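Long-range contacts in DNA mismatch repair protein PMS1 (Saccharomyces cerevisiae, PDB 3H4L), which takes part in DNA mismatch repair, its N-terminal part holding an ATP-binding domain of the GHKL ATPase family (as in DNA gyrase B and HSP90): residues C59-D64 against K143-L148; D64-S69 against L111-T116; A122-Y127 against S135-S140. One frame throughout, in Å; residues are numbered along the deposited sequence.

Contact 1: residues C59-D64 against K143-L148; sequences CSDNGD and KGTTVL. With ANP (phosphoaminophosphonic acid-adenylate ester), chain E.
D61, where strand 56-61 runs out, and T145 of the antiparallel neighbour 144-150 together meet the adenine of the bound ATP analogue. The exocyclic amine N6 of ANP donates to D61 OD2 at 3.1 Å and 161°, close to straight, and S37 OG bonds to this same oxygen. OD1 is taken up by two backbone N-H groups and a water: the N of G63 reaches D61 OD1 at 2.9 Å, closing an Asx turn, and the N of T145 reaches it at 3.1 Å from the opposite face of the carboxylate plane. The water donates to D61 OD1 at 2.7 Å and accepts from T145 OG1, tying the two side chains together, while T145 OG1, which has T115 as a further partner, lies 3.5 Å from ANP N1. With CG lodged between the backbone N and carbonyl carbon (chi1 65°), the D61 side chain can meet all these donors.

Around this core, G144 passes so near D61 O and N62 CA that a beta carbon would clash, and at its backbone angles one would also press on the carbonyl O of K143, which calls for glycine. R141 bonds the carbonyls of D61 and K143. Further along, C59 and V147 exchange two backbone bonds, and on the other face S60 OG meets T146 OG1 at 2.9 Å. A carboxylate pinned on both faces and offered to an amino group probably favours adenine, as the aspartate of the DxGxG motif does in this family.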
loop_
_atom_site.group_PDB
_atom_site.type_symbol
_atom_site.label_atom_id
_atom_site.label_comp_id
_atom_site.label_asym_id
_atom_site.label_seq_id
_atom_site.Cartn_x
_atom_site.Cartn_y
_atom_site.Cartn_z
ATOM N N CYS B 59 11.341 5.694 -9.043
ATOM C CA CYS B 59 12.223 5.849 -7.903
ATOM C C CYS B 59 12.709 7.293 -7.823
ATOM O O CYS B 59 13.353 7.793 -8.758
ATOM C CB CYS B 59 13.408 4.890 -8.010
ATOM S SG CYS B 59 14.422 4.867 -6.540
ATOM N N SER B 60 12.379 7.957 -6.712
ATOM C CA SER B 60 12.754 9.351 -6.491
ATOM C C SER B 60 13.657 9.538 -5.292
ATOM O O SER B 60 13.363 9.050 -4.198
ATOM C CB SER B 60 11.516 10.232 -6.292
ATOM O OG SER B 60 11.001 10.681 -7.525
ATOM N N ASP B 61 14.751 10.261 -5.495
ATOM C CA ASP B 61 15.682 10.517 -4.416
ATOM C C ASP B 61 16.125 11.976 -4.436
ATOM O O ASP B 61 15.873 12.703 -5.401
ATOM C CB ASP B 61 16.904 9.610 -4.550
ATOM C CG ASP B 61 17.710 9.900 -5.796
ATOM O OD1 ASP B 61 18.074 11.076 -6.020
ATOM O OD2 ASP B 61 17.996 8.948 -6.555
ATOM N N ASN B 62 16.787 12.399 -3.364
ATOM C CA ASN B 62 17.288 13.759 -3.274
ATOM C C ASN B 62 18.820 13.712 -3.333
ATOM O O ASN B 62 19.512 14.514 -2.707
ATOM C CB ASN B 62 16.802 14.412 -1.975
ATOM C CG ASN B 62 17.153 13.600 -0.742
ATOM O OD1 ASN B 62 17.745 12.519 -0.841
ATOM N ND2 ASN B 62 16.784 14.116 0.434
ATOM N N GLY B 63 19.343 12.764 -4.103
ATOM C CA GLY B 63 20.779 12.620 -4.224
ATOM C C GLY B 63 21.448 13.706 -5.045
ATOM O O GLY B 63 20.844 14.721 -5.383
ATOM N N ASP B 64 22.707 13.464 -5.381
ATOM C CA ASP B 64 23.516 14.403 -6.145
ATOM C C ASP B 64 23.044 14.665 -7.566
ATOM O O ASP B 64 23.493 15.622 -8.188
ATOM C CB ASP B 64 24.965 13.918 -6.171
ATOM C CG ASP B 64 25.545 13.763 -4.779
ATOM O OD1 ASP B 64 26.615 13.137 -4.640
ATOM O OD2 ASP B 64 24.926 14.275 -3.821
ATOM N N LYS B 143 16.754 19.123 -5.719
ATOM C CA LYS B 143 17.952 18.320 -5.943
ATOM C C LYS B 143 17.592 16.838 -5.979
ATOM O O LYS B 143 16.736 16.381 -5.226
ATOM C CB LYS B 143 18.974 18.569 -4.832
ATOM C CG LYS B 143 20.366 18.009 -5.123
ATOM C CD LYS B 143 21.265 18.064 -3.889
ATOM C CE LYS B 143 20.698 17.207 -2.756
ATOM N NZ LYS B 143 21.588 17.127 -1.559
ATOM N N GLY B 144 18.236 16.085 -6.861
ATOM C CA GLY B 144 17.940 14.666 -6.924
ATOM C C GLY B 144 17.608 14.138 -8.302
ATOM O O GLY B 144 17.775 14.824 -9.319
ATOM N N THR B 145 17.122 12.906 -8.335
ATOM C CA THR B 145 16.788 12.271 -9.592
ATOM C C THR B 145 15.545 11.409 -9.451
ATOM O O THR B 145 15.265 10.870 -8.373
ATOM C CB THR B 145 17.961 11.396 -10.057
ATOM O OG1 THR B 145 19.139 12.206 -10.150
ATOM C CG2 THR B 145 17.672 10.763 -11.408
ATOM N N THR B 146 14.800 11.299 -10.548
ATOM C CA THR B 146 13.593 10.484 -10.604
ATOM C C THR B 146 13.725 9.549 -11.807
ATOM O O THR B 146 13.824 10.004 -12.952
ATOM C CB THR B 146 12.320 11.342 -10.805
ATOM O OG1 THR B 146 12.136 12.215 -9.692
ATOM C CG2 THR B 146 11.104 10.457 -10.922
ATOM N N VAL B 147 13.748 8.246 -11.557
ATOM C CA VAL B 147 13.843 7.280 -12.646
ATOM C C VAL B 147 12.500 6.552 -12.764
ATOM O O VAL B 147 11.952 6.030 -11.775
ATOM C CB VAL B 147 14.977 6.254 -12.406
ATOM C CG1 VAL B 147 15.161 5.371 -13.642
ATOM C CG2 VAL B 147 16.273 6.978 -12.095
ATOM N N LEU B 148 11.958 6.533 -13.973
ATOM C CA LEU B 148 10.685 5.879 -14.197
ATOM C C LEU B 148 10.814 4.740 -15.201
ATOM O O LEU B 148 11.180 4.963 -16.357
ATOM C CB LEU B 148 9.665 6.893 -14.718
ATOM C CG LEU B 148 8.271 6.315 -14.970
ATOM C CD1 LEU B 148 7.630 5.974 -13.627
ATOM C CD2 LEU B 148 7.405 7.314 -15.743
HETATM P PG ANP E . 26.287 -0.676 -10.691
HETATM O O1G ANP E . 24.830 -0.560 -10.871
HETATM O O2G ANP E . 26.714 -0.327 -9.357
HETATM O O3G ANP E . 26.872 -2.008 -11.075
HETATM P PB ANP E . 26.356 1.860 -12.014
HETATM O O1B ANP E . 27.463 2.707 -12.542
HETATM O O2B ANP E . 25.578 2.425 -10.927
HETATM N N3B ANP E . 26.950 0.408 -11.690
HETATM P PA ANP E . 23.854 1.854 -13.502
HETATM O O1A ANP E . 23.147 1.375 -12.331
HETATM O O2A ANP E . 23.406 1.450 -14.867
HETATM O O3A ANP E . 25.413 1.599 -13.266
HETATM O "O5'" ANP E . 23.676 3.431 -13.652
HETATM C "C5'" ANP E . 24.822 4.130 -13.958
HETATM C "C4'" ANP E . 25.011 5.588 -14.110
HETATM O "O4'" ANP E . 23.743 6.269 -14.139
HETATM C "C3'" ANP E . 25.650 5.837 -12.785
HETATM O "O3'" ANP E . 27.051 5.552 -12.855
HETATM C "C2'" ANP E . 25.235 7.248 -12.490
HETATM O "O2'" ANP E . 26.227 8.096 -13.036
HETATM C "C1'" ANP E . 23.827 7.300 -13.167
HETATM N N9 ANP E . 22.618 7.117 -12.310
HETATM C C8 ANP E . 21.662 6.114 -12.268
HETATM N N7 ANP E . 20.711 6.248 -11.392
HETATM C C5 ANP E . 21.040 7.441 -10.779
HETATM C C6 ANP E . 20.454 8.228 -9.715
HETATM N N6 ANP E . 19.342 7.845 -9.101
HETATM N N1 ANP E . 21.043 9.427 -9.309
HETATM C C2 ANP E . 22.197 9.867 -9.919
HETATM N N3 ANP E . 22.828 9.203 -10.930
HETATM C C4 ANP E . 22.218 7.998 -11.311
HETATM O O HOH W 1 20.315 11.627 -7.399
#

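Contact 2: residues D64-S69 against L111-T116; sequences DGIDPS and LSVITT. With ANP (phosphoaminophosphonic acid-adenylate ester), chain E.
T115 OG1 accepts the backbone N-H of I66 at 2.9 Å and 160°, and the same oxygen is bonded to T145 OG1 and, weakly, to the carbonyl of G144. Three groups of two other chain segments thus converge on one buried hydroxyl. The threonine turns its oxygen away from its own backbone N (chi1 -170°), which sends OG1 to the loop, while T115 CG2 comes to 3.9 Å from I66 CB, the two side chains crossing at about a right angle. Further out, CD1 of I66 meets CG1 of V113 tip to tip at 3.7 Å. CG1 of the isoleucine belongs to the nucleotide: I66 CG1 lies 3.4 Å from ANP N3, and G65 O is 3.7 Å from ANP C2. A valine in place of T115 would probably leave the N-H of I66 without its acceptor and this part of the loop freer to shift against the adenine. G65 has a positive phi, which favours glycine, and a beta carbon there would run into T116 O.

L74 and T145 also touch I66, and Y71 packs on T115. Segment 64-69 lies in the loop between strand 56-61 and helix 80-83. Through G65 and I66 it leans against strand 110-116, which runs between strands 144-150 and 121-127 in the sheet, while L111 at the far end packs on L102 and C106 of helix 101-107.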
loop_
_atom_site.group_PDB
_atom_site.type_symbol
_atom_site.label_atom_id
_atom_site.label_comp_id
_atom_site.label_asym_id
_atom_site.label_seq_id
_atom_site.Cartn_x
_atom_site.Cartn_y
_atom_site.Cartn_z
ATOM N N ASP B 64 22.707 13.464 -5.381
ATOM C CA ASP B 64 23.516 14.403 -6.145
ATOM C C ASP B 64 23.044 14.665 -7.566
ATOM O O ASP B 64 23.493 15.622 -8.188
ATOM C CB ASP B 64 24.965 13.918 -6.171
ATOM C CG ASP B 64 25.545 13.763 -4.779
ATOM O OD1 ASP B 64 26.615 13.137 -4.640
ATOM O OD2 ASP B 64 24.926 14.275 -3.821
ATOM N N GLY B 65 22.144 13.834 -8.087
ATOM C CA GLY B 65 21.662 14.049 -9.443
ATOM C C GLY B 65 22.672 13.630 -10.497
ATOM O O GLY B 65 23.780 13.228 -10.166
ATOM N N ILE B 66 22.303 13.738 -11.769
ATOM C CA ILE B 66 23.181 13.331 -12.863
ATOM C C ILE B 66 23.817 14.516 -13.584
ATOM O O ILE B 66 23.127 15.453 -13.967
ATOM C CB ILE B 66 22.394 12.514 -13.923
ATOM C CG1 ILE B 66 21.678 11.340 -13.256
ATOM C CG2 ILE B 66 23.338 12.023 -15.020
ATOM C CD1 ILE B 66 20.577 10.740 -14.119
ATOM N N ASP B 67 25.125 14.463 -13.795
ATOM C CA ASP B 67 25.801 15.543 -14.491
ATOM C C ASP B 67 25.284 15.649 -15.925
ATOM O O ASP B 67 25.279 14.672 -16.667
ATOM C CB ASP B 67 27.309 15.295 -14.493
ATOM C CG ASP B 67 28.096 16.426 -15.149
ATOM O OD1 ASP B 67 29.239 16.662 -14.704
ATOM O OD2 ASP B 67 27.596 17.063 -16.110
ATOM N N PRO B 68 24.845 16.849 -16.334
ATOM C CA PRO B 68 24.325 17.081 -17.683
ATOM C C PRO B 68 25.231 16.553 -18.784
ATOM O O PRO B 68 24.755 16.233 -19.876
ATOM C CB PRO B 68 24.189 18.602 -17.746
ATOM C CG PRO B 68 23.839 18.949 -16.346
ATOM C CD PRO B 68 24.798 18.091 -15.542
ATOM N N SER B 69 26.529 16.470 -18.507
ATOM C CA SER B 69 27.475 15.997 -19.510
ATOM C C SER B 69 27.347 14.501 -19.725
ATOM O O SER B 69 27.793 13.988 -20.750
ATOM C CB SER B 69 28.908 16.331 -19.103
ATOM O OG SER B 69 29.265 15.674 -17.903
ATOM N N LEU B 111 12.562 3.790 -20.556
ATOM C CA LEU B 111 13.243 4.509 -19.477
ATOM C C LEU B 111 13.154 6.028 -19.574
ATOM O O LEU B 111 13.449 6.602 -20.612
ATOM C CB LEU B 111 14.725 4.111 -19.421
ATOM C CG LEU B 111 15.540 4.713 -18.262
ATOM C CD1 LEU B 111 15.034 4.137 -16.929
ATOM C CD2 LEU B 111 17.037 4.415 -18.447
ATOM N N SER B 112 12.752 6.671 -18.484
ATOM C CA SER B 112 12.664 8.127 -18.426
ATOM C C SER B 112 13.392 8.601 -17.182
ATOM O O SER B 112 13.394 7.919 -16.153
ATOM C CB SER B 112 11.215 8.600 -18.346
ATOM O OG SER B 112 10.523 8.288 -19.531
ATOM N N VAL B 113 13.992 9.781 -17.268
ATOM C CA VAL B 113 14.717 10.343 -16.134
ATOM C C VAL B 113 14.474 11.849 -15.999
ATOM O O VAL B 113 14.392 12.562 -17.000
ATOM C CB VAL B 113 16.240 10.112 -16.291
ATOM C CG1 VAL B 113 16.999 10.775 -15.150
ATOM C CG2 VAL B 113 16.538 8.624 -16.330
ATOM N N ILE B 114 14.323 12.323 -14.766
ATOM C CA ILE B 114 14.161 13.752 -14.505
ATOM C C ILE B 114 15.233 14.033 -13.452
ATOM O O ILE B 114 15.166 13.504 -12.338
ATOM C CB ILE B 114 12.766 14.102 -13.947
ATOM C CG1 ILE B 114 11.683 13.783 -14.987
ATOM C CG2 ILE B 114 12.711 15.581 -13.642
ATOM C CD1 ILE B 114 10.243 13.971 -14.507
ATOM N N THR B 115 16.225 14.851 -13.794
ATOM C CA THR B 115 17.318 15.102 -12.859
ATOM C C THR B 115 17.845 16.542 -12.766
ATOM O O THR B 115 17.485 17.412 -13.555
ATOM C CB THR B 115 18.508 14.161 -13.201
ATOM O OG1 THR B 115 19.501 14.229 -12.168
ATOM C CG2 THR B 115 19.137 14.564 -14.536
ATOM N N THR B 116 18.706 16.777 -11.782
ATOM C CA THR B 116 19.303 18.088 -11.596
ATOM C C THR B 116 20.473 18.123 -10.620
ATOM O O THR B 116 20.396 17.597 -9.501
ATOM C CB THR B 116 18.284 19.112 -11.103
ATOM O OG1 THR B 116 18.924 20.389 -11.014
ATOM C CG2 THR B 116 17.759 18.732 -9.718
HETATM P PG ANP E . 26.287 -0.676 -10.691
HETATM O O1G ANP E . 24.830 -0.560 -10.871
HETATM O O2G ANP E . 26.714 -0.327 -9.357
HETATM O O3G ANP E . 26.872 -2.008 -11.075
HETATM P PB ANP E . 26.356 1.860 -12.014
HETATM O O1B ANP E . 27.463 2.707 -12.542
HETATM O O2B ANP E . 25.578 2.425 -10.927
HETATM N N3B ANP E . 26.950 0.408 -11.690
HETATM P PA ANP E . 23.854 1.854 -13.502
HETATM O O1A ANP E . 23.147 1.375 -12.331
HETATM O O2A ANP E . 23.406 1.450 -14.867
HETATM O O3A ANP E . 25.413 1.599 -13.266
HETATM O "O5'" ANP E . 23.676 3.431 -13.652
HETATM C "C5'" ANP E . 24.822 4.130 -13.958
HETATM C "C4'" ANP E . 25.011 5.588 -14.110
HETATM O "O4'" ANP E . 23.743 6.269 -14.139
HETATM C "C3'" ANP E . 25.650 5.837 -12.785
HETATM O "O3'" ANP E . 27.051 5.552 -12.855
HETATM C "C2'" ANP E . 25.235 7.248 -12.490
HETATM O "O2'" ANP E . 26.227 8.096 -13.036
HETATM C "C1'" ANP E . 23.827 7.300 -13.167
HETATM N N9 ANP E . 22.618 7.117 -12.310
HETATM C C8 ANP E . 21.662 6.114 -12.268
HETATM N N7 ANP E . 20.711 6.248 -11.392
HETATM C C5 ANP E . 21.040 7.441 -10.779
HETATM C C6 ANP E . 20.454 8.228 -9.715
HETATM N N6 ANP E . 19.342 7.845 -9.101
HETATM N N1 ANP E . 21.043 9.427 -9.309
HETATM C C2 ANP E . 22.197 9.867 -9.919
HETATM N N3 ANP E . 22.828 9.203 -10.930
HETATM C C4 ANP E . 22.218 7.998 -11.311
#

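Contact 3: residues A122-Y127 against S135-S140; sequences ADKLEY and SKTTTS
From A122 opposite T139 to E126 opposite S135, the two strands run antiparallel with a marked twist, their axes 138° apart in direction and 4.5 Å apart at the closest. K124 and T137 exchange two backbone bonds in the middle of the pairing. A122 and T139 likewise exchange two, and E126 N bonds S135 O.

On the face of A122, K124, E126, S135, T137 and T139 the contact is largely polar, with one bridging water. S135 OG sits 3.2 Å from E126 CG, alongside the aliphatic part of the glutamate. The water joins the hydroxyls of S135 and T137, and it touches K124 NZ weakly. K124 CB also passes 3.9 Å from T139 OG1. At the end of its chain K124 NZ makes a weak salt bridge to E126 OE1 at 3.3 Å, the glutamate folding back at chi2 (-77°), while E126 OE2 bonds S112 OG of the next strand. At the end of the pairing A122 CB rests on S140 CA.

The opposite face carries D123, L125 and K136. The side chains of L125 and K136 lie side by side, with L125 CD2 3.9 Å from K136 CG, and the fully extended lysine carries its CE across to D123 OD1, also 3.9 Å away. The charged ends do not touch: K136 NZ stays 5.1 Å from D123 OD1, and the aspartate is bonded through OD2 to Y71 OH.

This is a classic antiparallel beta hairpin, strand 121-127 turning back as strand 133-140, and it finishes one edge of the mixed sheet of the GHKL-type ATPase domain.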
loop_
_atom_site.group_PDB
_atom_site.type_symbol
_atom_site.label_atom_id
_atom_site.label_comp_id
_atom_site.label_asym_id
_atom_site.label_seq_id
_atom_site.Cartn_x
_atom_site.Cartn_y
_atom_site.Cartn_z
ATOM N N ALA B 122 15.952 21.821 -14.075
ATOM C CA ALA B 122 16.057 20.388 -14.276
ATOM C C ALA B 122 15.733 19.973 -15.695
ATOM O O ALA B 122 15.242 20.773 -16.497
ATOM C CB ALA B 122 15.138 19.657 -13.297
ATOM N N ASP B 123 16.013 18.709 -15.990
ATOM C CA ASP B 123 15.750 18.152 -17.306
ATOM C C ASP B 123 14.973 16.846 -17.210
ATOM O O ASP B 123 15.040 16.132 -16.206
ATOM C CB ASP B 123 17.070 17.899 -18.042
ATOM C CG ASP B 123 17.839 19.172 -18.312
ATOM O OD1 ASP B 123 17.380 19.986 -19.155
ATOM O OD2 ASP B 123 18.897 19.352 -17.673
ATOM N N LYS B 124 14.219 16.552 -18.262
ATOM C CA LYS B 124 13.453 15.326 -18.344
ATOM C C LYS B 124 13.999 14.661 -19.577
ATOM O O LYS B 124 13.996 15.248 -20.655
ATOM C CB LYS B 124 11.971 15.618 -18.517
ATOM C CG LYS B 124 11.123 14.376 -18.693
ATOM C CD LYS B 124 9.726 14.619 -18.169
ATOM C CE LYS B 124 8.725 13.796 -18.932
ATOM N NZ LYS B 124 8.827 14.167 -20.370
ATOM N N LEU B 125 14.491 13.441 -19.411
ATOM C CA LEU B 125 15.077 12.701 -20.518
ATOM C C LEU B 125 14.302 11.434 -20.860
ATOM O O LEU B 125 13.869 10.701 -19.975
ATOM C CB LEU B 125 16.518 12.339 -20.169
ATOM C CG LEU B 125 17.412 13.521 -19.792
ATOM C CD1 LEU B 125 18.595 13.029 -18.982
ATOM C CD2 LEU B 125 17.872 14.237 -21.050
ATOM N N GLU B 126 14.113 11.201 -22.150
ATOM C CA GLU B 126 13.429 10.005 -22.624
ATOM C C GLU B 126 14.483 9.242 -23.420
ATOM O O GLU B 126 15.043 9.779 -24.381
ATOM C CB GLU B 126 12.274 10.370 -23.556
ATOM C CG GLU B 126 11.189 11.221 -22.926
ATOM C CD GLU B 126 10.253 10.430 -22.026
ATOM O OE1 GLU B 126 9.383 11.053 -21.375
ATOM O OE2 GLU B 126 10.381 9.186 -21.969
ATOM N N TYR B 127 14.782 8.012 -23.020
ATOM C CA TYR B 127 15.762 7.217 -23.752
ATOM C C TYR B 127 15.064 6.105 -24.509
ATOM O O TYR B 127 14.161 5.457 -23.972
ATOM C CB TYR B 127 16.764 6.562 -22.811
ATOM C CG TYR B 127 17.610 7.510 -22.018
ATOM C CD1 TYR B 127 17.224 7.923 -20.747
ATOM C CD2 TYR B 127 18.832 7.942 -22.513
ATOM C CE1 TYR B 127 18.046 8.736 -19.984
ATOM C CE2 TYR B 127 19.655 8.749 -21.766
ATOM C CZ TYR B 127 19.266 9.144 -20.502
ATOM O OH TYR B 127 20.114 9.943 -19.767
ATOM N N SER B 135 14.179 12.631 -26.597
ATOM C CA SER B 135 13.659 13.950 -26.252
ATOM C C SER B 135 14.124 14.450 -24.891
ATOM O O SER B 135 14.050 13.737 -23.881
ATOM C CB SER B 135 12.136 13.953 -26.272
ATOM O OG SER B 135 11.618 13.606 -25.004
ATOM N N LYS B 136 14.582 15.700 -24.886
ATOM C CA LYS B 136 15.076 16.382 -23.693
ATOM C C LYS B 136 14.135 17.564 -23.448
ATOM O O LYS B 136 14.038 18.465 -24.281
ATOM C CB LYS B 136 16.498 16.859 -23.968
ATOM C CG LYS B 136 17.179 17.630 -22.865
ATOM C CD LYS B 136 18.581 17.974 -23.346
ATOM C CE LYS B 136 19.348 18.840 -22.367
ATOM N NZ LYS B 136 20.733 19.108 -22.878
ATOM N N THR B 137 13.446 17.549 -22.309
ATOM C CA THR B 137 12.474 18.589 -21.954
ATOM C C THR B 137 12.866 19.396 -20.713
ATOM O O THR B 137 13.278 18.826 -19.700
ATOM C CB THR B 137 11.090 17.953 -21.686
ATOM O OG1 THR B 137 10.672 17.207 -22.835
ATOM C CG2 THR B 137 10.055 19.018 -21.373
ATOM N N THR B 138 12.715 20.717 -20.784
ATOM C CA THR B 138 13.051 21.587 -19.659
ATOM C C THR B 138 11.988 21.484 -18.574
ATOM O O THR B 138 10.795 21.536 -18.868
ATOM C CB THR B 138 13.150 23.060 -20.087
ATOM O OG1 THR B 138 14.108 23.199 -21.148
ATOM C CG2 THR B 138 13.576 23.924 -18.895
ATOM N N THR B 139 12.417 21.351 -17.323
ATOM C CA THR B 139 11.489 21.227 -16.201
ATOM C C THR B 139 12.189 21.684 -14.938
ATOM O O THR B 139 13.321 22.158 -14.981
ATOM C CB THR B 139 11.075 19.759 -15.974
ATOM O OG1 THR B 139 10.811 19.143 -17.236
ATOM C CG2 THR B 139 9.821 19.673 -15.113
ATOM N N SER B 140 11.520 21.522 -13.807
ATOM C CA SER B 140 12.109 21.901 -12.536
ATOM C C SER B 140 11.893 20.785 -11.542
ATOM O O SER B 140 10.990 19.966 -11.700
ATOM C CB SER B 140 11.445 23.159 -11.978
ATOM O OG SER B 140 10.162 22.854 -11.446
HETATM O O HOH W 2 11.285 14.510 -22.713
#

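Overall arrangement
All three contacts reach the same mixed sheet of the GHKL-type ATPase part, contact 2 by one strand only. Neighbouring strands run in the order 133-140, 121-127, 110-116, 144-150, 56-61, so contact 3 sits at the edge, contact 1 further in, and contact 2 joins strand 110-116 to the loop after strand 56-61. Centres are about 8 Å apart between contacts 1 and 2 and between 2 and 3, and about 13 Å between 1 and 3. Along the chain, contact 1 encloses contact 2, then contact 3. Contacts 1 and 2 share D64 and together form one wall of the adenine pocket, whereas contact 3 extends the sheet beyond it.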